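Long-range contacts in CcbJ (Streptomyces caelestis, PDB 4HGZ), which probably transfers a methyl group from S-adenosyl-L-methionine to a nitrogen atom of its substrate: residues Leu171-Gln176 with Tyr230-Glu235; Ala193-Ala198 with His212-Glu217; Leu247-Ala252 with Val267-Ala272. All coordinates share one frame; numbering follows the deposited sequence.

In the fold
Contact 3 lies in the Rossmann-like methyltransferase sheet, contact 2 in the four-stranded antiparallel sheet inserted between strand 164-171 and helix 233-242, and contact 1 where the chain leaves the core for that insertion and comes back. Contact 2 is therefore nested within the loop that contact 1 closes, and contact 3 follows in sequence. Contacts 1 and 3 touch, P233 against R250, whereas the centres of contacts 2 and 3 are about 35 Å apart. Contact 1 is buried and apolar between its segments. Contacts 2 and 3 both rest on antiparallel backbone bonding: contact 2 is regular, buried and faced by other subunits, contact 3 bulged and only partly buried.

Contact 1 (Leu171-Gln176 with Tyr230-Glu235); sequences LNPAGQ and YAYPAE
P173 packs between Y230 and Y232 at the neck of the inserted antiparallel sheet, where the end of strand 164-171 in the Rossmann-like core meets the chain returning into helix 233-242. The main evidence is a CH-pi contact: P173 CG stands 4.0 Å from the centroid of the Y232 ring, 19° off the ring normal and displaced toward the rim. P173 CB reaches the same ring at Y232 CE1 (3.4 Å).

The other apolar contacts fall on Y230. P173 CG approaches Y230 CD1 at 3.6 Å, and L171 CD1 rests 3.9 Å from Y230 CB. The backbone sets Y230 CB beside L171; the ring carbon CG then lies between the backbone N and carbonyl carbon (chi1 57°), which swings the ring so that CD1 comes beside P173. The proline thus bears on two tyrosines of the same segment. The phenol of Y230 is held outside the contact, by H201.

Polar groups are arranged around this packing. N172 OD1 lies against P233 CG, its side chain crossing the proline at about a right angle, while N172 ND2 bonds to S263 O. Y232 occupies the N-cap position, and its ring also stacks on Y232 of a second subunit, which extends the packing into the assembly. E235, in the first turn of helix 233-242, reaches back to the cap residue while its OE2 forms a salt bridge with R229. The bond from Y232 N to E235 OE1 measures 3.2 Å and meets the oxygen on its anti side, 32° out of the carboxylate plane.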
# COMPACT_ATOMS: atom_id res chain seq x y z
N LEU C 171 18.78 11.38 8.16
CA LEU C 171 17.64 10.53 7.90
C LEU C 171 18.12 9.12 7.55
O LEU C 171 19.14 8.95 6.90
CB LEU C 171 16.78 11.10 6.77
CG LEU C 171 17.37 11.10 5.37
CD1 LEU C 171 16.99 9.82 4.66
CD2 LEU C 171 16.87 12.30 4.59
N ASN C 172 17.37 8.13 8.00
CA ASN C 172 17.71 6.73 7.80
C ASN C 172 16.71 6.15 6.80
O ASN C 172 15.55 5.91 7.13
CB ASN C 172 17.60 6.01 9.15
CG ASN C 172 17.76 4.50 9.04
OD1 ASN C 172 18.73 3.99 8.48
ND2 ASN C 172 16.80 3.76 9.63
N PRO C 173 17.15 5.97 5.55
CA PRO C 173 16.26 5.64 4.44
C PRO C 173 15.34 4.44 4.71
O PRO C 173 14.13 4.53 4.46
CB PRO C 173 17.22 5.35 3.29
CG PRO C 173 18.47 6.08 3.64
CD PRO C 173 18.56 6.08 5.13
N ALA C 174 15.89 3.34 5.22
CA ALA C 174 15.05 2.18 5.57
C ALA C 174 13.85 2.58 6.41
O ALA C 174 12.70 2.33 6.03
CB ALA C 174 15.85 1.12 6.30
N GLY C 175 14.11 3.21 7.54
CA GLY C 175 13.06 3.56 8.50
C GLY C 175 12.16 4.68 8.04
O GLY C 175 11.07 4.86 8.57
N GLN C 176 12.60 5.44 7.06
CA GLN C 176 11.84 6.59 6.56
C GLN C 176 10.87 6.18 5.43
O GLN C 176 10.05 6.99 5.01
CB GLN C 176 12.82 7.67 6.10
CG GLN C 176 12.20 8.99 5.67
CD GLN C 176 12.29 10.07 6.73
OE1 GLN C 176 11.48 10.99 6.75
NE2 GLN C 176 13.25 9.95 7.63
N TYR C 230 20.88 11.69 0.26
CA TYR C 230 21.08 10.89 1.46
C TYR C 230 22.02 9.73 1.21
O TYR C 230 22.31 9.38 0.06
CB TYR C 230 19.75 10.38 2.02
CG TYR C 230 18.93 9.59 1.04
CD1 TYR C 230 19.19 8.24 0.83
CD2 TYR C 230 17.89 10.17 0.34
CE1 TYR C 230 18.44 7.50 -0.08
CE2 TYR C 230 17.14 9.44 -0.57
CZ TYR C 230 17.42 8.11 -0.77
OH TYR C 230 16.67 7.39 -1.65
N ALA C 231 22.52 9.13 2.28
CA ALA C 231 23.32 7.93 2.16
C ALA C 231 22.72 6.85 3.04
O ALA C 231 22.11 7.14 4.07
CB ALA C 231 24.73 8.20 2.57
N TYR C 232 22.89 5.60 2.64
CA TYR C 232 22.53 4.52 3.51
C TYR C 232 23.64 4.33 4.53
O TYR C 232 24.81 4.58 4.22
CB TYR C 232 22.33 3.26 2.71
CG TYR C 232 21.04 3.23 1.93
CD1 TYR C 232 19.88 2.70 2.49
CD2 TYR C 232 20.98 3.71 0.64
CE1 TYR C 232 18.71 2.65 1.78
CE2 TYR C 232 19.81 3.66 -0.08
CZ TYR C 232 18.69 3.12 0.50
OH TYR C 232 17.54 3.08 -0.22
N PRO C 233 23.29 3.90 5.74
CA PRO C 233 24.26 3.68 6.81
C PRO C 233 25.54 2.96 6.36
O PRO C 233 26.64 3.41 6.67
CB PRO C 233 23.48 2.81 7.79
CG PRO C 233 22.09 3.36 7.68
CD PRO C 233 21.90 3.68 6.21
N ALA C 234 25.41 1.86 5.62
CA ALA C 234 26.61 1.12 5.22
C ALA C 234 27.44 1.88 4.19
O ALA C 234 28.67 1.80 4.21
CB ALA C 234 26.24 -0.28 4.72
N GLU C 235 26.77 2.60 3.30
CA GLU C 235 27.44 3.47 2.34
C GLU C 235 28.15 4.56 3.14
O GLU C 235 29.33 4.82 2.95
CB GLU C 235 26.43 4.09 1.38
CG GLU C 235 27.01 5.10 0.40
CD GLU C 235 25.95 6.00 -0.25
OE1 GLU C 235 24.74 5.83 0.02
OE2 GLU C 235 26.34 6.90 -1.04

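Contact 2 (Ala193-Ala198 with His212-Glu217); sequences AVHLEA and HIVLSE
H195 and H212 join their rings across neighbouring strands of an antiparallel beta hairpin through a hydrogen bond of 3.1 Å between H195 ND1 and H212 NE2. Each nitrogen lies in the plane of the other ring, at its edge, and the planes are turned 54° apart. Either ring could donate. The remaining nitrogens are also engaged: H195 NE2 bonds to E190, and H212 ND1 meets a water at 2.7 Å that donates to E197 OE2, an oxygen also bonded to Y226. V214 CG1 covers one face of the H195 ring in a CH-pi contact, 4.3 Å from its centroid.

Four residues pair through the backbone: V194 N gives to L215 O and L215 N to V194 O, both at 3.0 Å, then L196 N to I213 O and I213 N to L196 O, both at 2.8 Å. H195 instead makes backbone bonds with V187 and E188 of strand 181-189, and H212 with F224 of strand 221-229. I213 O also receives a CA-H...O contact from H195 CA.

The sheet face bearing V194, L196, I213 and L215 is apolar. L196 CD1 meets L215 CD1 at 3.6 Å, the side chains crossing at about a right angle, and L196 and L215 also pack on a third subunit.

The nearby carboxylates of E190 and E197 may favour one positive charge on the imidazole pair, at most one while their bond stands, since one of its nitrogens must accept.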
# COMPACT_ATOMS: atom_id res chain seq x y z
N ALA C 193 -3.37 28.41 9.25
CA ALA C 193 -2.48 28.01 8.16
C ALA C 193 -2.25 26.52 8.18
O ALA C 193 -2.36 25.88 9.23
CB ALA C 193 -1.16 28.76 8.24
N VAL C 194 -1.93 25.95 7.02
CA VAL C 194 -1.51 24.57 6.95
C VAL C 194 -0.12 24.50 6.34
O VAL C 194 0.21 25.27 5.43
CB VAL C 194 -2.48 23.70 6.12
CG1 VAL C 194 -3.90 23.91 6.61
CG2 VAL C 194 -2.39 24.07 4.67
N HIS C 195 0.69 23.59 6.87
CA HIS C 195 2.02 23.32 6.36
C HIS C 195 2.01 21.99 5.63
O HIS C 195 1.69 20.95 6.21
CB HIS C 195 3.04 23.31 7.50
CG HIS C 195 3.12 24.60 8.25
ND1 HIS C 195 4.21 25.43 8.19
CD2 HIS C 195 2.22 25.21 9.07
CE1 HIS C 195 3.99 26.50 8.95
NE2 HIS C 195 2.80 26.38 9.49
N LEU C 196 2.36 22.03 4.35
CA LEU C 196 2.35 20.83 3.51
C LEU C 196 3.72 20.64 2.87
O LEU C 196 4.58 21.52 2.95
CB LEU C 196 1.29 20.99 2.41
CG LEU C 196 -0.00 21.58 2.97
CD1 LEU C 196 -0.88 22.18 1.88
CD2 LEU C 196 -0.74 20.50 3.72
N GLU C 197 3.93 19.50 2.23
CA GLU C 197 5.19 19.22 1.55
C GLU C 197 4.95 18.55 0.22
O GLU C 197 4.20 17.58 0.15
CB GLU C 197 6.08 18.33 2.41
CG GLU C 197 7.42 18.06 1.77
CD GLU C 197 8.47 17.62 2.78
OE1 GLU C 197 8.49 16.43 3.14
OE2 GLU C 197 9.28 18.48 3.21
N ALA C 198 5.56 19.10 -0.82
CA ALA C 198 5.58 18.46 -2.13
C ALA C 198 7.00 18.01 -2.36
O ALA C 198 7.96 18.76 -2.10
CB ALA C 198 5.13 19.42 -3.21
N HIS C 212 8.69 22.95 1.13
CA HIS C 212 7.81 23.10 2.27
C HIS C 212 6.84 24.21 1.88
O HIS C 212 7.27 25.30 1.51
CB HIS C 212 8.60 23.46 3.53
CG HIS C 212 7.74 23.60 4.75
ND1 HIS C 212 7.54 22.57 5.65
CD2 HIS C 212 7.03 24.66 5.22
CE1 HIS C 212 6.74 22.99 6.61
NE2 HIS C 212 6.41 24.25 6.38
N ILE C 213 5.55 23.91 1.93
CA ILE C 213 4.50 24.86 1.54
C ILE C 213 3.68 25.35 2.73
O ILE C 213 3.26 24.55 3.57
CB ILE C 213 3.53 24.20 0.55
CG1 ILE C 213 4.30 23.56 -0.59
CG2 ILE C 213 2.51 25.20 0.05
CD1 ILE C 213 3.45 22.68 -1.47
N VAL C 214 3.44 26.65 2.79
CA VAL C 214 2.56 27.22 3.81
C VAL C 214 1.41 27.96 3.12
O VAL C 214 1.64 28.89 2.34
CB VAL C 214 3.32 28.23 4.72
CG1 VAL C 214 2.47 28.64 5.89
CG2 VAL C 214 4.61 27.63 5.23
N LEU C 215 0.18 27.51 3.37
CA LEU C 215 -1.01 28.19 2.84
C LEU C 215 -1.72 28.86 3.99
O LEU C 215 -1.91 28.25 5.05
CB LEU C 215 -1.96 27.19 2.19
CG LEU C 215 -1.37 26.16 1.23
CD1 LEU C 215 -2.47 25.23 0.73
CD2 LEU C 215 -0.69 26.87 0.08
N SER C 216 -2.12 30.12 3.81
CA SER C 216 -2.69 30.88 4.92
C SER C 216 -4.10 31.36 4.61
O SER C 216 -4.42 31.64 3.45
CB SER C 216 -1.79 32.07 5.28
OG SER C 216 -0.42 31.74 5.16
N GLU C 217 -4.92 31.46 5.65
CA GLU C 217 -6.30 31.92 5.53
C GLU C 217 -6.46 33.10 4.59
O GLU C 217 -7.45 33.19 3.85
CB GLU C 217 -6.87 32.27 6.90
CG GLU C 217 -8.34 32.68 6.87
CD GLU C 217 -9.27 31.54 6.47
OE1 GLU C 217 -9.08 30.41 6.96
OE2 GLU C 217 -10.19 31.79 5.66
O HOH W 1 9.21 20.51 5.32

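Contact 3 (Leu247-Ala252 with Val267-Ala272); sequences LVERHA and VSVYRA
L247 carries CG anti to the backbone N (chi1 -176°), which sends CD1 over one face of the Y270 ring, 4.1 Å from its centroid; a bend at chi3 (-61°) in R250 meanwhile turns its guanidinium back to S268. The bond from R250 NH1 to S268 OG, 2.8 Å long but only 128° at the hydrogen, is weak, though it comes to the guanidinium edge. The stronger partner of R250 is D237, which takes NH2 in a salt bridge through OD2 and is hydrogen-bonded to Y270 OH through OD1.

These residues belong to antiparallel strands interrupted by a classic beta bulge. V248 and E249 both face V269: V248 N gives to V269 O at 2.8 Å, while E249 N makes a weak second bond to that oxygen. V269 N returns a bond to E249 O at 2.9 Å, closing the bulge, and beyond it H251 and V267 pair reciprocally.

On the face of E249, H251, V267 and V269, E249 CG lies beside V269 CG2 at 3.5 Å. H251 NE2 donates to E249 OE1 at 3.0 Å, with the oxygen in the imidazole plane, so the carboxylate restrains the ring's rotation.

Strand 245-251 is the outermost on this side of the chain's sheet, and strand 265-272 separates it from strand 164-171. F56 of helix 50-61 packs on V267 and V269, whereas helix 233-242 covers L247 and Y270.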
# COMPACT_ATOMS: atom_id res chain seq x y z
N LEU C 247 33.57 4.34 12.53
CA LEU C 247 32.37 4.42 13.36
C LEU C 247 32.63 3.90 14.76
O LEU C 247 33.19 2.82 14.92
CB LEU C 247 31.26 3.59 12.73
CG LEU C 247 29.88 3.61 13.39
CD1 LEU C 247 29.25 4.98 13.25
CD2 LEU C 247 29.01 2.53 12.76
N VAL C 248 32.23 4.67 15.77
CA VAL C 248 32.35 4.20 17.14
C VAL C 248 31.00 3.93 17.79
O VAL C 248 30.91 3.12 18.70
CB VAL C 248 33.19 5.13 18.03
CG1 VAL C 248 34.64 5.07 17.61
CG2 VAL C 248 32.68 6.55 17.96
N GLU C 249 29.95 4.60 17.33
CA GLU C 249 28.62 4.30 17.85
C GLU C 249 27.51 4.89 17.00
O GLU C 249 27.69 5.92 16.35
CB GLU C 249 28.49 4.76 19.30
CG GLU C 249 28.77 6.23 19.54
CD GLU C 249 28.90 6.58 21.01
OE1 GLU C 249 28.08 7.38 21.51
OE2 GLU C 249 29.83 6.06 21.67
N ARG C 250 26.36 4.23 17.02
CA ARG C 250 25.20 4.70 16.30
C ARG C 250 23.95 4.56 17.16
O ARG C 250 23.70 3.49 17.73
CB ARG C 250 24.99 3.94 15.00
CG ARG C 250 24.42 4.82 13.92
CD ARG C 250 23.85 4.06 12.76
NE ARG C 250 24.85 3.25 12.08
CZ ARG C 250 25.78 3.73 11.26
NH1 ARG C 250 25.84 5.03 11.02
NH2 ARG C 250 26.64 2.91 10.69
N HIS C 251 23.17 5.63 17.25
CA HIS C 251 21.90 5.60 17.96
C HIS C 251 20.79 6.06 17.03
O HIS C 251 21.04 6.47 15.90
CB HIS C 251 21.95 6.52 19.19
CG HIS C 251 23.23 6.46 19.94
ND1 HIS C 251 23.41 5.62 21.02
CD2 HIS C 251 24.39 7.13 19.79
CE1 HIS C 251 24.64 5.78 21.50
NE2 HIS C 251 25.25 6.69 20.77
N ALA C 252 19.56 6.01 17.52
CA ALA C 252 18.41 6.46 16.76
C ALA C 252 18.23 7.95 16.91
O ALA C 252 17.54 8.59 16.13
CB ALA C 252 17.15 5.74 17.24
N VAL C 267 22.02 8.90 14.69
CA VAL C 267 23.07 9.77 15.13
C VAL C 267 24.31 8.89 15.14
O VAL C 267 24.32 7.84 15.78
CB VAL C 267 22.79 10.29 16.53
CG1 VAL C 267 24.01 10.97 17.10
CG2 VAL C 267 21.61 11.23 16.50
N SER C 268 25.33 9.30 14.42
CA SER C 268 26.53 8.50 14.28
C SER C 268 27.72 9.27 14.80
O SER C 268 27.84 10.48 14.60
CB SER C 268 26.74 8.11 12.82
OG SER C 268 25.59 7.48 12.29
N VAL C 269 28.61 8.55 15.48
CA VAL C 269 29.80 9.14 16.05
C VAL C 269 31.03 8.44 15.48
O VAL C 269 31.17 7.21 15.58
CB VAL C 269 29.82 8.96 17.57
CG1 VAL C 269 31.00 9.71 18.17
CG2 VAL C 269 28.53 9.43 18.16
N TYR C 270 31.93 9.24 14.89
CA TYR C 270 33.13 8.73 14.23
C TYR C 270 34.40 9.26 14.90
O TYR C 270 34.41 10.37 15.45
CB TYR C 270 33.14 9.15 12.76
CG TYR C 270 31.99 8.62 11.95
CD1 TYR C 270 32.06 7.38 11.33
CD2 TYR C 270 30.83 9.37 11.80
CE1 TYR C 270 31.01 6.90 10.57
CE2 TYR C 270 29.78 8.89 11.05
CZ TYR C 270 29.87 7.66 10.44
OH TYR C 270 28.81 7.18 9.70
N ARG C 271 35.47 8.46 14.82
CA ARG C 271 36.79 8.85 15.29
C ARG C 271 37.75 8.83 14.11
O ARG C 271 37.45 8.26 13.07
CB ARG C 271 37.33 7.86 16.32
CG ARG C 271 36.84 8.04 17.73
CD ARG C 271 37.58 7.08 18.66
NE ARG C 271 37.55 5.71 18.15
CZ ARG C 271 38.24 4.70 18.67
NH1 ARG C 271 39.03 4.89 19.71
NH2 ARG C 271 38.14 3.49 18.13
N ALA C 272 38.91 9.43 14.30
CA ALA C 272 39.99 9.33 13.33
C ALA C 272 40.48 7.89 13.38
O ALA C 272 40.51 7.29 14.44
CB ALA C 272 41.10 10.27 13.71